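Local coordinates for protein purine nucleoside phosphorylase (Anopheles gambiae, PDB 2P4S) that catalyses the phosphorolysis of inosine, guanosine and their 2'-deoxy forms to free purine base and pentose 1-phosphate in the purine salvage pathway, working as a homotrimer, at residues A[215-220]-A[275-280]; A[266-271]-A[357-362]; A[287-292]-A[332-337]; A[108-113]-A[191-196]; A[96-101]-A[139-144]. One frame throughout, in Å; residues are numbered along the deposited sequence.

Contact 1. Residues A[215-220]-A[275-280]; sequences MLIKDH and GVYTCL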
# COMPACT_ATOMS: atom_id res chain seq x y z
N MET A 215 20.64 -15.46 -3.13
CA MET A 215 20.87 -14.04 -3.02
C MET A 215 20.93 -13.61 -1.57
O MET A 215 19.90 -13.60 -0.91
CB MET A 215 19.77 -13.25 -3.73
CG MET A 215 20.14 -11.76 -3.89
SD MET A 215 18.72 -10.73 -4.14
CE MET A 215 17.95 -10.73 -2.50
N LEU A 216 22.11 -13.19 -1.10
CA LEU A 216 22.20 -12.41 0.14
C LEU A 216 21.33 -11.17 0.02
O LEU A 216 21.37 -10.46 -0.97
CB LEU A 216 23.62 -11.96 0.48
CG LEU A 216 24.67 -13.07 0.42
CD1 LEU A 216 26.07 -12.54 0.60
CD2 LEU A 216 24.34 -14.26 1.37
N ILE A 217 20.58 -10.91 1.07
CA ILE A 217 19.79 -9.70 1.11
C ILE A 217 20.69 -8.63 1.68
O ILE A 217 21.18 -8.72 2.81
CB ILE A 217 18.45 -9.90 1.87
CG1 ILE A 217 17.70 -11.11 1.27
CG2 ILE A 217 17.63 -8.57 1.85
CD1 ILE A 217 16.33 -11.46 1.96
N LYS A 218 20.94 -7.63 0.84
CA LYS A 218 21.73 -6.51 1.23
C LYS A 218 20.79 -5.41 1.72
O LYS A 218 21.18 -4.59 2.55
CB LYS A 218 22.57 -6.04 0.02
CG LYS A 218 23.40 -4.80 0.32
CD LYS A 218 24.26 -4.36 -0.90
CE LYS A 218 25.38 -3.39 -0.43
NZ LYS A 218 26.16 -2.94 -1.69
N ASP A 219 19.57 -5.38 1.19
CA ASP A 219 18.62 -4.35 1.52
C ASP A 219 17.24 -4.79 1.08
O ASP A 219 17.10 -5.78 0.36
CB ASP A 219 19.00 -3.02 0.82
CG ASP A 219 18.56 -1.80 1.63
OD1 ASP A 219 17.81 -1.98 2.64
OD2 ASP A 219 18.92 -0.69 1.25
N HIS A 220 16.22 -4.08 1.53
CA HIS A 220 14.88 -4.35 1.05
C HIS A 220 14.13 -3.03 0.74
O HIS A 220 14.56 -1.93 1.11
CB HIS A 220 14.09 -5.25 2.06
CG HIS A 220 13.77 -4.59 3.36
ND1 HIS A 220 14.02 -5.17 4.58
CD2 HIS A 220 13.24 -3.37 3.62
CE1 HIS A 220 13.64 -4.35 5.54
NE2 HIS A 220 13.16 -3.25 4.99
N GLY A 275 21.67 -8.71 -3.30
CA GLY A 275 20.83 -7.65 -3.83
C GLY A 275 19.64 -7.37 -2.97
O GLY A 275 19.68 -7.59 -1.76
N VAL A 276 18.61 -6.78 -3.59
CA VAL A 276 17.52 -6.12 -2.90
C VAL A 276 16.28 -7.00 -2.97
O VAL A 276 15.87 -7.45 -4.07
CB VAL A 276 17.29 -4.66 -3.47
CG1 VAL A 276 16.06 -3.95 -2.83
CG2 VAL A 276 18.63 -3.76 -3.39
N TYR A 277 15.62 -7.19 -1.81
CA TYR A 277 14.45 -8.12 -1.71
C TYR A 277 13.22 -7.29 -1.47
O TYR A 277 13.33 -6.23 -0.89
CB TYR A 277 14.68 -9.14 -0.61
CG TYR A 277 13.47 -9.96 -0.22
CD1 TYR A 277 13.20 -11.19 -0.84
CD2 TYR A 277 12.63 -9.55 0.84
CE1 TYR A 277 12.11 -11.96 -0.47
CE2 TYR A 277 11.54 -10.32 1.22
CZ TYR A 277 11.29 -11.53 0.57
OH TYR A 277 10.22 -12.30 0.96
N THR A 278 12.06 -7.68 -1.99
CA THR A 278 10.84 -6.99 -1.56
C THR A 278 9.79 -8.05 -1.16
O THR A 278 9.81 -9.15 -1.73
CB THR A 278 10.28 -6.00 -2.60
OG1 THR A 278 9.32 -5.15 -1.96
CG2 THR A 278 9.59 -6.73 -3.78
N CYS A 279 8.92 -7.69 -0.22
CA CYS A 279 7.85 -8.53 0.29
C CYS A 279 6.49 -8.04 -0.24
O CYS A 279 6.01 -6.98 0.17
CB CYS A 279 7.85 -8.51 1.82
SG CYS A 279 6.47 -9.43 2.59
N LEU A 280 5.89 -8.79 -1.16
CA LEU A 280 4.55 -8.43 -1.68
C LEU A 280 3.47 -9.22 -0.92
O LEU A 280 3.76 -10.24 -0.35
CB LEU A 280 4.46 -8.71 -3.20
CG LEU A 280 5.59 -8.16 -4.09
CD1 LEU A 280 5.30 -8.38 -5.55
CD2 LEU A 280 5.80 -6.67 -3.85
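Strands 214-221 and 272-279 run side by side in parallel within the central mixed sheet of the phosphorylase fold, and a beta bulge interrupts their pairing here: Ile217 is matched with Gly275, but Asp219 with Val276 and His220 with Tyr277. Gly275 N donates to Leu216 O at 2.9 Å. Gly275 O in turn accepts from Lys218 N at 2.9 Å. Past the bulge, Tyr277 N reaches Asp219 O at 3.0 Å. Met215 swings its CG anti to the backbone N (chi1 -168°) and lays its thioether along the glycine, with CG 3.5 Å from Gly275 N and CE 4.1 Å from Tyr277 CB. Ile217 CD1 comes within 3.8 Å of Tyr277 CB, crossing that side chain at a slant. The tyrosine hydroxyl is hydrogen-bonded to the backbone N of Ser305, a phosphate-binding residue, and the Tyr277 side chain lies about 5 Å from a bound phosphate ion. Asp219 OD1 receives its neighbour's N-H, His220 N standing 2.9 Å away and above the carboxylate plane, while OD2 is hydrogen-bonded to Tyr334 OH and Ala289 N of a neighbouring subunit. With both oxygens engaged, the buried carboxylate is fixed in rotation and would probably remain ionised at the trimer interface.

Contact 2. Residues A[266-271]-A[357-362]; sequences IGIENE and GEFVSR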
# COMPACT_ATOMS: atom_id res chain seq x y z
N ILE A 266 32.86 -23.59 0.06
CA ILE A 266 32.01 -24.75 -0.20
C ILE A 266 31.67 -24.94 -1.69
O ILE A 266 30.91 -25.84 -2.06
CB ILE A 266 30.78 -24.80 0.74
CG1 ILE A 266 29.81 -23.63 0.44
CG2 ILE A 266 31.29 -24.79 2.20
CD1 ILE A 266 28.52 -23.65 1.24
N GLY A 267 32.27 -24.12 -2.53
CA GLY A 267 32.18 -24.35 -3.97
C GLY A 267 30.95 -23.76 -4.65
O GLY A 267 30.63 -24.17 -5.74
N ILE A 268 30.26 -22.82 -4.00
CA ILE A 268 29.04 -22.23 -4.58
C ILE A 268 29.13 -20.73 -4.96
O ILE A 268 28.09 -20.05 -5.12
CB ILE A 268 27.80 -22.44 -3.67
CG1 ILE A 268 27.98 -21.70 -2.32
CG2 ILE A 268 27.44 -23.97 -3.58
CD1 ILE A 268 26.69 -21.51 -1.54
N GLU A 269 30.35 -20.21 -5.11
CA GLU A 269 30.55 -18.79 -5.37
C GLU A 269 29.83 -18.25 -6.59
O GLU A 269 29.34 -17.11 -6.56
CB GLU A 269 32.03 -18.37 -5.32
CG GLU A 269 32.92 -18.97 -6.37
CD GLU A 269 33.35 -20.43 -6.12
OE1 GLU A 269 32.85 -21.16 -5.23
OE2 GLU A 269 34.19 -20.89 -6.90
N ASN A 270 29.75 -19.04 -7.66
CA ASN A 270 29.05 -18.59 -8.90
C ASN A 270 27.53 -18.55 -8.75
O ASN A 270 26.84 -17.95 -9.57
CB ASN A 270 29.40 -19.51 -10.05
CG ASN A 270 30.81 -19.27 -10.55
OD1 ASN A 270 31.10 -18.24 -11.16
ND2 ASN A 270 31.70 -20.20 -10.26
N GLU A 271 27.04 -19.20 -7.71
CA GLU A 271 25.63 -19.33 -7.43
C GLU A 271 25.28 -18.41 -6.28
O GLU A 271 24.22 -18.52 -5.73
CB GLU A 271 25.28 -20.78 -7.06
CG GLU A 271 25.37 -21.79 -8.24
CD GLU A 271 26.82 -22.22 -8.59
OE1 GLU A 271 27.62 -22.57 -7.68
OE2 GLU A 271 27.16 -22.19 -9.80
N GLY A 357 22.39 -26.38 4.24
CA GLY A 357 22.72 -26.71 5.64
C GLY A 357 24.16 -26.36 5.99
O GLY A 357 24.43 -25.73 7.01
N GLU A 358 25.08 -26.75 5.11
CA GLU A 358 26.50 -26.42 5.25
C GLU A 358 26.72 -24.91 5.30
O GLU A 358 27.43 -24.40 6.18
CB GLU A 358 27.28 -27.04 4.10
CG GLU A 358 28.80 -26.97 4.27
CD GLU A 358 29.32 -27.65 5.56
OE1 GLU A 358 28.87 -28.79 5.88
OE2 GLU A 358 30.18 -27.04 6.26
N PHE A 359 26.07 -24.20 4.37
CA PHE A 359 26.12 -22.71 4.28
C PHE A 359 25.63 -22.06 5.56
O PHE A 359 26.33 -21.28 6.19
CB PHE A 359 25.34 -22.22 3.02
CG PHE A 359 25.32 -20.70 2.83
CD1 PHE A 359 26.44 -20.03 2.29
CD2 PHE A 359 24.20 -19.96 3.18
CE1 PHE A 359 26.42 -18.64 2.10
CE2 PHE A 359 24.17 -18.55 2.97
CZ PHE A 359 25.29 -17.90 2.44
N VAL A 360 24.43 -22.42 5.98
CA VAL A 360 23.87 -21.84 7.21
C VAL A 360 24.69 -22.20 8.48
O VAL A 360 24.88 -21.37 9.38
CB VAL A 360 22.37 -22.18 7.38
CG1 VAL A 360 21.85 -21.77 8.79
CG2 VAL A 360 21.56 -21.43 6.28
N SER A 361 25.13 -23.44 8.53
CA SER A 361 25.95 -23.97 9.61
C SER A 361 27.29 -23.22 9.78
O SER A 361 27.69 -22.88 10.90
CB SER A 361 26.15 -25.47 9.32
OG SER A 361 26.96 -26.03 10.28
N ARG A 362 27.94 -22.91 8.67
CA ARG A 362 29.13 -22.04 8.69
C ARG A 362 28.89 -20.59 9.10
O ARG A 362 29.74 -20.03 9.80
CB ARG A 362 29.88 -22.14 7.38
CG ARG A 362 30.39 -23.52 7.18
CD ARG A 362 31.45 -23.63 6.16
NE ARG A 362 31.80 -25.04 5.96
CZ ARG A 362 32.95 -25.47 5.44
NH1 ARG A 362 33.87 -24.59 5.04
NH2 ARG A 362 33.17 -26.78 5.29
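Ile266 is the residue at which the backbone departs from helix 253-265, and the turn leading to Ile268 brings it against helix 353-370, with 7.7 Å between Ile266 CA and Phe359 CA. The side chain of Ile266 divides its two arms between different partners. CG1 sits between the backbone N and the carbonyl carbon (chi1 67°), and from there CD1 runs to Phe359, 3.9 Å from Phe359 CB and at the edge of the ring, near its plane. The other branch lies over the guanidinium of Arg362: Ile266 CG2 is 3.7 Å from Arg362 CZ and stands above the centre of one face. In the plane of that group, Arg362 NE donates at 2.6 Å to Glu358 OE2, which accepts with its anti lone pair, the one away from the other carboxylate oxygen; the salt bridge joins residues one helical turn apart. Arg362 NH1 has a second partner in Gln265 OE1, so the guanidinium is held by two polar partners, with a methyl over one face. Ile268 adds its CD1, 4.1 Å from Phe359 CD1, the two side chains crossing at about a right angle. Phe359 lies between helix 253-265, where it touches Ala259 and Ile262, and Phe323 of strand 319-329, which it meets edge-to-face. Gly267, with positive phi, is the C-prime residue of a Schellman motif, the characteristic end of an alpha helix, and the isoleucines on either side of it pack on helix 353-370.

Contact 3. Residues A[287-292]-A[332-337]; sequences TVAEVK and MSYEEE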
# COMPACT_ATOMS: atom_id res chain seq x y z
N THR A 287 2.52 -10.06 -12.26
CA THR A 287 2.38 -9.83 -13.70
C THR A 287 3.73 -9.37 -14.35
O THR A 287 4.71 -8.98 -13.66
CB THR A 287 1.28 -8.80 -14.01
OG1 THR A 287 1.73 -7.48 -13.68
CG2 THR A 287 -0.02 -9.10 -13.24
N VAL A 288 3.77 -9.40 -15.68
CA VAL A 288 4.93 -8.96 -16.42
C VAL A 288 5.16 -7.49 -16.14
O VAL A 288 6.30 -7.12 -15.88
CB VAL A 288 4.76 -9.21 -17.96
CG1 VAL A 288 5.78 -8.38 -18.79
CG2 VAL A 288 4.87 -10.71 -18.30
N ALA A 289 4.10 -6.68 -16.16
CA ALA A 289 4.20 -5.25 -15.92
C ALA A 289 4.70 -4.93 -14.49
O ALA A 289 5.44 -3.97 -14.32
CB ALA A 289 2.82 -4.51 -16.17
N GLU A 290 4.21 -5.67 -13.48
CA GLU A 290 4.69 -5.56 -12.08
C GLU A 290 6.19 -5.91 -11.95
O GLU A 290 6.92 -5.20 -11.27
CB GLU A 290 3.87 -6.44 -11.14
CG GLU A 290 2.42 -5.96 -10.98
CD GLU A 290 1.47 -7.00 -10.35
OE1 GLU A 290 1.85 -8.22 -10.17
OE2 GLU A 290 0.34 -6.60 -10.03
N VAL A 291 6.63 -7.02 -12.57
CA VAL A 291 8.01 -7.41 -12.49
C VAL A 291 8.89 -6.31 -13.09
O VAL A 291 9.91 -5.97 -12.53
CB VAL A 291 8.30 -8.81 -13.17
CG1 VAL A 291 9.81 -9.10 -13.28
CG2 VAL A 291 7.62 -9.96 -12.40
N LYS A 292 8.45 -5.72 -14.21
CA LYS A 292 9.18 -4.61 -14.87
C LYS A 292 9.28 -3.39 -13.99
O LYS A 292 10.36 -2.80 -13.85
CB LYS A 292 8.50 -4.20 -16.19
CG LYS A 292 8.74 -5.17 -17.31
CD LYS A 292 8.19 -4.62 -18.62
CE LYS A 292 8.31 -5.70 -19.73
NZ LYS A 292 7.30 -5.45 -20.80
N MET A 332 9.29 -12.34 -17.51
CA MET A 332 9.74 -11.04 -17.98
C MET A 332 9.26 -10.60 -19.39
O MET A 332 9.61 -9.54 -19.88
CB MET A 332 11.25 -10.97 -17.80
CG MET A 332 11.57 -10.78 -16.30
SD MET A 332 13.24 -11.18 -16.22
CE MET A 332 13.55 -11.96 -14.60
N SER A 333 8.37 -11.40 -19.96
CA SER A 333 7.94 -11.21 -21.31
C SER A 333 6.54 -11.82 -21.49
O SER A 333 6.23 -12.83 -20.87
CB SER A 333 8.96 -11.90 -22.23
OG SER A 333 8.34 -12.41 -23.37
N TYR A 334 5.73 -11.21 -22.37
CA TYR A 334 4.40 -11.72 -22.72
C TYR A 334 4.48 -12.97 -23.59
O TYR A 334 3.49 -13.68 -23.76
CB TYR A 334 3.54 -10.63 -23.39
CG TYR A 334 3.28 -9.49 -22.46
CD1 TYR A 334 2.43 -9.65 -21.39
CD2 TYR A 334 3.94 -8.25 -22.60
CE1 TYR A 334 2.21 -8.64 -20.49
CE2 TYR A 334 3.72 -7.23 -21.69
CZ TYR A 334 2.84 -7.43 -20.65
OH TYR A 334 2.59 -6.46 -19.70
N GLU A 335 5.69 -13.25 -24.09
CA GLU A 335 5.93 -14.44 -24.93
C GLU A 335 6.48 -15.68 -24.21
O GLU A 335 6.39 -16.78 -24.76
CB GLU A 335 6.91 -14.10 -26.04
CG GLU A 335 6.33 -13.19 -27.08
CD GLU A 335 7.45 -12.62 -27.92
OE1 GLU A 335 8.11 -13.40 -28.68
OE2 GLU A 335 7.68 -11.40 -27.78
N GLU A 336 7.07 -15.54 -23.03
CA GLU A 336 7.59 -16.74 -22.41
C GLU A 336 6.52 -17.68 -21.87
O GLU A 336 5.33 -17.31 -21.76
CB GLU A 336 8.67 -16.47 -21.39
CG GLU A 336 8.43 -15.33 -20.44
CD GLU A 336 9.58 -15.21 -19.45
OE1 GLU A 336 10.46 -14.32 -19.66
OE2 GLU A 336 9.63 -16.05 -18.51
N GLU A 337 6.92 -18.93 -21.63
CA GLU A 337 6.04 -19.87 -20.97
C GLU A 337 6.26 -19.71 -19.47
O GLU A 337 7.40 -19.66 -19.02
CB GLU A 337 6.23 -21.32 -21.46
CG GLU A 337 5.38 -21.65 -22.70
CD GLU A 337 3.94 -21.11 -22.56
OE1 GLU A 337 3.23 -21.65 -21.68
OE2 GLU A 337 3.55 -20.13 -23.29
O HOH W 1 4.74 -4.46 -19.58
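Val288, in the first turn of helix 288-296, lies over the ring of Tyr334 from the loop that follows strand 319-329. Its CB is 3.6 Å from Tyr334 CE1, and beyond it the two methyls part. CG1, anti to the backbone N (chi1 163°), continues over the ring as a CH-pi contact, 3.6 Å from Tyr334 CZ and 22° off the ring normal when measured to the centroid. CG2 goes instead to the loop backbone, 3.6 Å from Ser333 O. One turn further along the helix, Val291 CG1 touches Met332 CG at 3.9 Å, the two side chains crossing at about a right angle; Val291 also touches Glu286, a nucleoside-binding residue. The extended chain of Lys292 reaches back toward the tyrosine, and a single water joins the two ends, accepting from Lys292 NZ at 3.0 Å and donating to Tyr334 OH at 2.9 Å. The same hydroxyl is hydrogen-bonded to Asp219 of a neighbouring subunit, so the ring is held at its tip as well as over its face. Each segment is also held by its own side-chain-to-backbone bonds. Thr287 and Glu290 form a capping box, with Glu290 N 3.1 Å from Thr287 OG1 and Thr287 N donating to Glu290 OE1, and Ser333 OG makes an ST turn by accepting from Glu335 N at 2.9 Å. Helix 288-296 thus meets the loop between strand 319-329 and helix 342-350 at the trimer interface, where Thr287 OG1 is hydrogen-bonded to His220 O on strand 214-221 of that neighbouring subunit.

Contact 4. Residues A[108-113]-A[191-196]; sequences LRPKVG and IGCTHL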
# COMPACT_ATOMS: atom_id res chain seq x y z
N LEU A 108 18.08 -25.71 26.49
CA LEU A 108 18.85 -25.00 25.46
C LEU A 108 18.66 -23.50 25.60
O LEU A 108 17.54 -23.03 25.86
CB LEU A 108 18.42 -25.47 24.09
CG LEU A 108 19.30 -26.50 23.38
CD1 LEU A 108 18.62 -27.94 23.25
CD2 LEU A 108 19.59 -25.91 21.99
N ARG A 109 19.77 -22.76 25.52
CA ARG A 109 19.75 -21.31 25.57
C ARG A 109 20.45 -20.76 24.30
O ARG A 109 21.64 -20.39 24.35
CB ARG A 109 20.37 -20.77 26.89
CG ARG A 109 19.57 -21.05 28.21
CD ARG A 109 18.12 -20.54 28.14
NE ARG A 109 17.27 -20.90 29.30
CZ ARG A 109 16.53 -22.01 29.41
NH1 ARG A 109 16.50 -22.94 28.46
NH2 ARG A 109 15.79 -22.21 30.49
N PRO A 110 19.73 -20.76 23.13
CA PRO A 110 20.34 -20.35 21.86
C PRO A 110 20.49 -18.85 21.77
O PRO A 110 19.70 -18.13 22.37
CB PRO A 110 19.35 -20.82 20.83
CG PRO A 110 18.03 -20.84 21.51
CD PRO A 110 18.31 -21.17 22.95
N LYS A 111 21.50 -18.41 21.02
CA LYS A 111 21.78 -16.99 20.78
C LYS A 111 21.36 -16.58 19.38
O LYS A 111 21.36 -15.39 19.05
CB LYS A 111 23.28 -16.69 20.97
CG LYS A 111 23.78 -17.01 22.40
CD LYS A 111 23.12 -16.14 23.46
CE LYS A 111 23.36 -16.76 24.83
NZ LYS A 111 24.81 -16.67 25.24
N VAL A 112 21.03 -17.58 18.57
CA VAL A 112 20.69 -17.43 17.19
C VAL A 112 19.30 -18.02 16.90
O VAL A 112 19.09 -19.19 17.11
CB VAL A 112 21.75 -18.09 16.25
CG1 VAL A 112 21.40 -17.81 14.79
CG2 VAL A 112 23.19 -17.58 16.58
N GLY A 113 18.37 -17.20 16.41
CA GLY A 113 17.10 -17.68 15.81
C GLY A 113 17.15 -17.82 14.28
O GLY A 113 17.72 -16.97 13.59
N ILE A 191 13.77 -14.94 24.77
CA ILE A 191 14.57 -16.13 25.07
C ILE A 191 16.10 -15.87 25.11
O ILE A 191 16.82 -16.70 25.65
CB ILE A 191 14.22 -17.23 24.05
CG1 ILE A 191 12.83 -17.82 24.41
CG2 ILE A 191 15.35 -18.29 23.87
CD1 ILE A 191 12.26 -18.70 23.32
N GLY A 192 16.57 -14.76 24.52
CA GLY A 192 17.97 -14.43 24.47
C GLY A 192 18.69 -14.54 23.14
O GLY A 192 19.89 -14.39 23.11
N CYS A 193 18.00 -14.84 22.03
CA CYS A 193 18.63 -14.71 20.69
C CYS A 193 19.10 -13.29 20.42
O CYS A 193 18.32 -12.32 20.60
CB CYS A 193 17.69 -15.16 19.56
SG CYS A 193 17.19 -16.88 19.66
N THR A 194 20.38 -13.16 20.01
CA THR A 194 20.98 -11.87 19.67
C THR A 194 20.96 -11.71 18.14
O THR A 194 21.07 -10.60 17.62
CB THR A 194 22.49 -11.74 20.17
OG1 THR A 194 23.22 -12.87 19.71
CG2 THR A 194 22.63 -11.66 21.71
N HIS A 195 20.84 -12.82 17.44
CA HIS A 195 20.90 -12.83 15.99
C HIS A 195 19.65 -13.45 15.43
O HIS A 195 19.15 -14.42 16.00
CB HIS A 195 22.14 -13.59 15.47
CG HIS A 195 23.42 -12.84 15.71
ND1 HIS A 195 23.85 -12.50 16.98
CD2 HIS A 195 24.33 -12.33 14.85
CE1 HIS A 195 24.99 -11.83 16.88
NE2 HIS A 195 25.30 -11.70 15.60
N LEU A 196 19.15 -12.85 14.33
CA LEU A 196 18.19 -13.49 13.44
C LEU A 196 18.77 -13.83 12.06
O LEU A 196 19.29 -12.95 11.37
CB LEU A 196 16.92 -12.63 13.29
CG LEU A 196 15.82 -13.23 12.39
CD1 LEU A 196 15.16 -14.53 13.01
CD2 LEU A 196 14.78 -12.14 11.99
O HOH W 2 19.10 -18.08 25.17
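Lys111 O accepts from two successive backbone N-H groups where strands 112-116 and 195-204 begin their parallel pairing: Thr194 N at 2.6 Å from Lys111 O, and His195 N at 3.1 Å from the same oxygen. The next bond runs the other way, Gly113 N to His195 O at 2.9 Å; together with the His195 N bond it pairs Val112 with His195, and Gly113 then falls beside Leu196. Cys193 places its sulfur beside the backbone N (chi1 -61°) and against the backbone of strand 112-116, SG 3.5 Å from Gly113 N. Leu196 CD1 lies 3.6 Å from Gly113 O. Further out, Thr194 OG1 and His195 ND1 share a hydrogen bond of 2.8 Å in the imidazole plane, which would fix the ring's rotation. Before the strands meet, Pro110 CD packs on Ile191 CG2, and a water donates to both Pro110 O and Ile191 O. Gly192, in a Schellman motif, ends helix 178-191 and turns the chain into its strand. Ile191 reaches helix 92-105. The strand pair itself lies between strands 161-167 and 319-329, with helix 178-191 over Cys193 and Leu196 and helix 353-370 over Val112 and His195.

Contact 5. Residues A[96-101]-A[139-144]; sequences QEIATY and PHFPVS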
# COMPACT_ATOMS: atom_id res chain seq x y z
N GLN A 96 6.28 -12.70 26.85
CA GLN A 96 7.03 -13.32 27.94
C GLN A 96 6.38 -14.66 28.44
O GLN A 96 7.12 -15.61 28.70
CB GLN A 96 7.35 -12.31 29.06
CG GLN A 96 8.34 -12.84 30.14
CD GLN A 96 9.81 -12.87 29.69
OE1 GLN A 96 10.42 -13.94 29.54
NE2 GLN A 96 10.39 -11.69 29.50
N GLU A 97 5.04 -14.76 28.50
CA GLU A 97 4.36 -16.05 28.72
C GLU A 97 4.89 -17.14 27.75
O GLU A 97 5.29 -18.26 28.17
CB GLU A 97 2.82 -15.97 28.50
CG GLU A 97 1.92 -15.17 29.47
CD GLU A 97 0.41 -15.13 28.97
OE1 GLU A 97 -0.10 -16.19 28.46
OE2 GLU A 97 -0.27 -14.06 29.10
N ILE A 98 4.85 -16.82 26.45
CA ILE A 98 5.30 -17.75 25.41
C ILE A 98 6.78 -18.09 25.60
O ILE A 98 7.18 -19.26 25.53
CB ILE A 98 5.02 -17.19 23.95
CG1 ILE A 98 3.58 -16.67 23.81
CG2 ILE A 98 5.43 -18.21 22.87
CD1 ILE A 98 3.26 -15.98 22.46
N ALA A 99 7.60 -17.07 25.86
CA ALA A 99 9.05 -17.31 26.04
C ALA A 99 9.27 -18.28 27.24
O ALA A 99 9.97 -19.30 27.12
CB ALA A 99 9.82 -15.98 26.25
N THR A 100 8.64 -17.93 28.37
CA THR A 100 8.75 -18.70 29.64
C THR A 100 8.28 -20.13 29.43
O THR A 100 8.98 -21.06 29.85
CB THR A 100 8.01 -18.01 30.81
OG1 THR A 100 8.72 -16.81 31.16
CG2 THR A 100 8.01 -18.91 32.05
N TYR A 101 7.15 -20.29 28.72
CA TYR A 101 6.63 -21.60 28.34
C TYR A 101 7.69 -22.49 27.70
O TYR A 101 7.84 -23.67 28.04
CB TYR A 101 5.43 -21.46 27.38
CG TYR A 101 4.88 -22.79 26.93
CD1 TYR A 101 3.90 -23.45 27.69
CD2 TYR A 101 5.36 -23.40 25.77
CE1 TYR A 101 3.40 -24.69 27.29
CE2 TYR A 101 4.88 -24.64 25.36
CZ TYR A 101 3.88 -25.28 26.14
OH TYR A 101 3.42 -26.54 25.75
N PRO A 139 1.38 -21.93 23.43
CA PRO A 139 0.36 -20.93 23.72
C PRO A 139 0.44 -19.72 22.80
O PRO A 139 1.52 -19.17 22.59
CB PRO A 139 0.66 -20.52 25.18
CG PRO A 139 1.84 -21.31 25.61
CD PRO A 139 2.07 -22.39 24.64
N HIS A 140 -0.72 -19.36 22.23
CA HIS A 140 -0.91 -18.15 21.39
C HIS A 140 -0.22 -18.20 20.04
O HIS A 140 -0.10 -17.18 19.38
CB HIS A 140 -0.45 -16.88 22.12
CG HIS A 140 -1.07 -16.70 23.45
ND1 HIS A 140 -2.42 -16.47 23.61
CD2 HIS A 140 -0.55 -16.76 24.70
CE1 HIS A 140 -2.70 -16.37 24.90
NE2 HIS A 140 -1.58 -16.54 25.58
N PHE A 141 0.25 -19.37 19.64
CA PHE A 141 1.00 -19.46 18.40
C PHE A 141 0.10 -19.65 17.16
O PHE A 141 -0.84 -20.47 17.19
CB PHE A 141 2.01 -20.58 18.49
CG PHE A 141 3.43 -20.13 18.26
CD1 PHE A 141 4.01 -19.23 19.12
CD2 PHE A 141 4.17 -20.60 17.20
CE1 PHE A 141 5.34 -18.81 18.94
CE2 PHE A 141 5.51 -20.16 16.99
CZ PHE A 141 6.08 -19.27 17.88
N PRO A 142 0.40 -18.91 16.07
CA PRO A 142 -0.24 -19.19 14.80
C PRO A 142 0.22 -20.55 14.29
O PRO A 142 1.19 -21.12 14.80
CB PRO A 142 0.29 -18.08 13.87
CG PRO A 142 0.91 -17.05 14.74
CD PRO A 142 1.35 -17.78 15.99
N VAL A 143 -0.49 -21.07 13.32
CA VAL A 143 -0.08 -22.31 12.68
C VAL A 143 0.27 -22.04 11.22
O VAL A 143 -0.28 -21.13 10.58
CB VAL A 143 -1.16 -23.40 12.82
CG1 VAL A 143 -1.44 -23.73 14.37
CG2 VAL A 143 -2.44 -23.02 12.10
N SER A 144 1.19 -22.84 10.68
CA SER A 144 1.57 -22.77 9.25
C SER A 144 0.57 -23.52 8.38
O SER A 144 0.37 -24.69 8.57
CB SER A 144 2.97 -23.37 9.07
OG SER A 144 3.92 -22.55 9.72
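A proline-aromatic CH-pi contact joins helix 92-105 to the loop between strands 130-134 and 152-158, at the surface of the phosphorylase fold. Pro139 sets its CD over the centre of the Tyr101 ring, 3.4 Å from the centroid and only 3° off the normal, while Pro139 CG comes within 3.6 Å of Tyr101 CD1. The tyrosine lies where it does because its CG is anti to the backbone N (chi1 178°), carrying the ring out from the helix toward the loop. Tyr101 also makes a cation-pi contact with Arg105, one turn along the same helix. A turn earlier, Ile98 bears on three consecutive loop residues. Its CG1 is 3.5 Å from Pro139 O, its CD1 reaches 3.8 Å from His140 CB, and its CG2 branch turns to Phe141, 4.0 Å from Phe141 CE1. Phe141 in turn meets the ring of Tyr135 and lies about 4 Å, side chain to side chain, from Phe170, a phosphate-binding residue, which places this end of the loop near the phosphate site. The backbone oxygen His140 O is hydrogen-bonded to Tyr90 OH. Beside the apolar contacts lies one polar link, a His-carboxylate hydrogen bond on the exposed side. His140 NE2 donates in its ring plane to Glu97 OE1 at 3.3 Å, whereas the oxygen is approached from above the carboxylate plane, the carboxylate and ring planes inclined at 68°.

Overall arrangement
Along the chain contacts 5 and 4 come first and interlock, their segments alternating, and they touch where Ile191 meets Ala99. Contacts 1 and 2 follow and also alternate, meeting through Leu216 and Phe359, with contact 3 nested inside the loop that contact 2 closes. Contacts 1 and 4 join different strand pairs of the same mixed sheet, their centres about 23 Å apart on opposite sides of the chain's centre. Contacts 2 and 5 fasten peripheral helices, whereas contact 3 lies about 41 Å, centre to centre, from both 4 and 5. In the trimer, Asp219 of contact 1 binds contact 3 of another subunit, so the sheet of one subunit is tied to helix 288-296 of the next, near residues that bind phosphate and nucleoside.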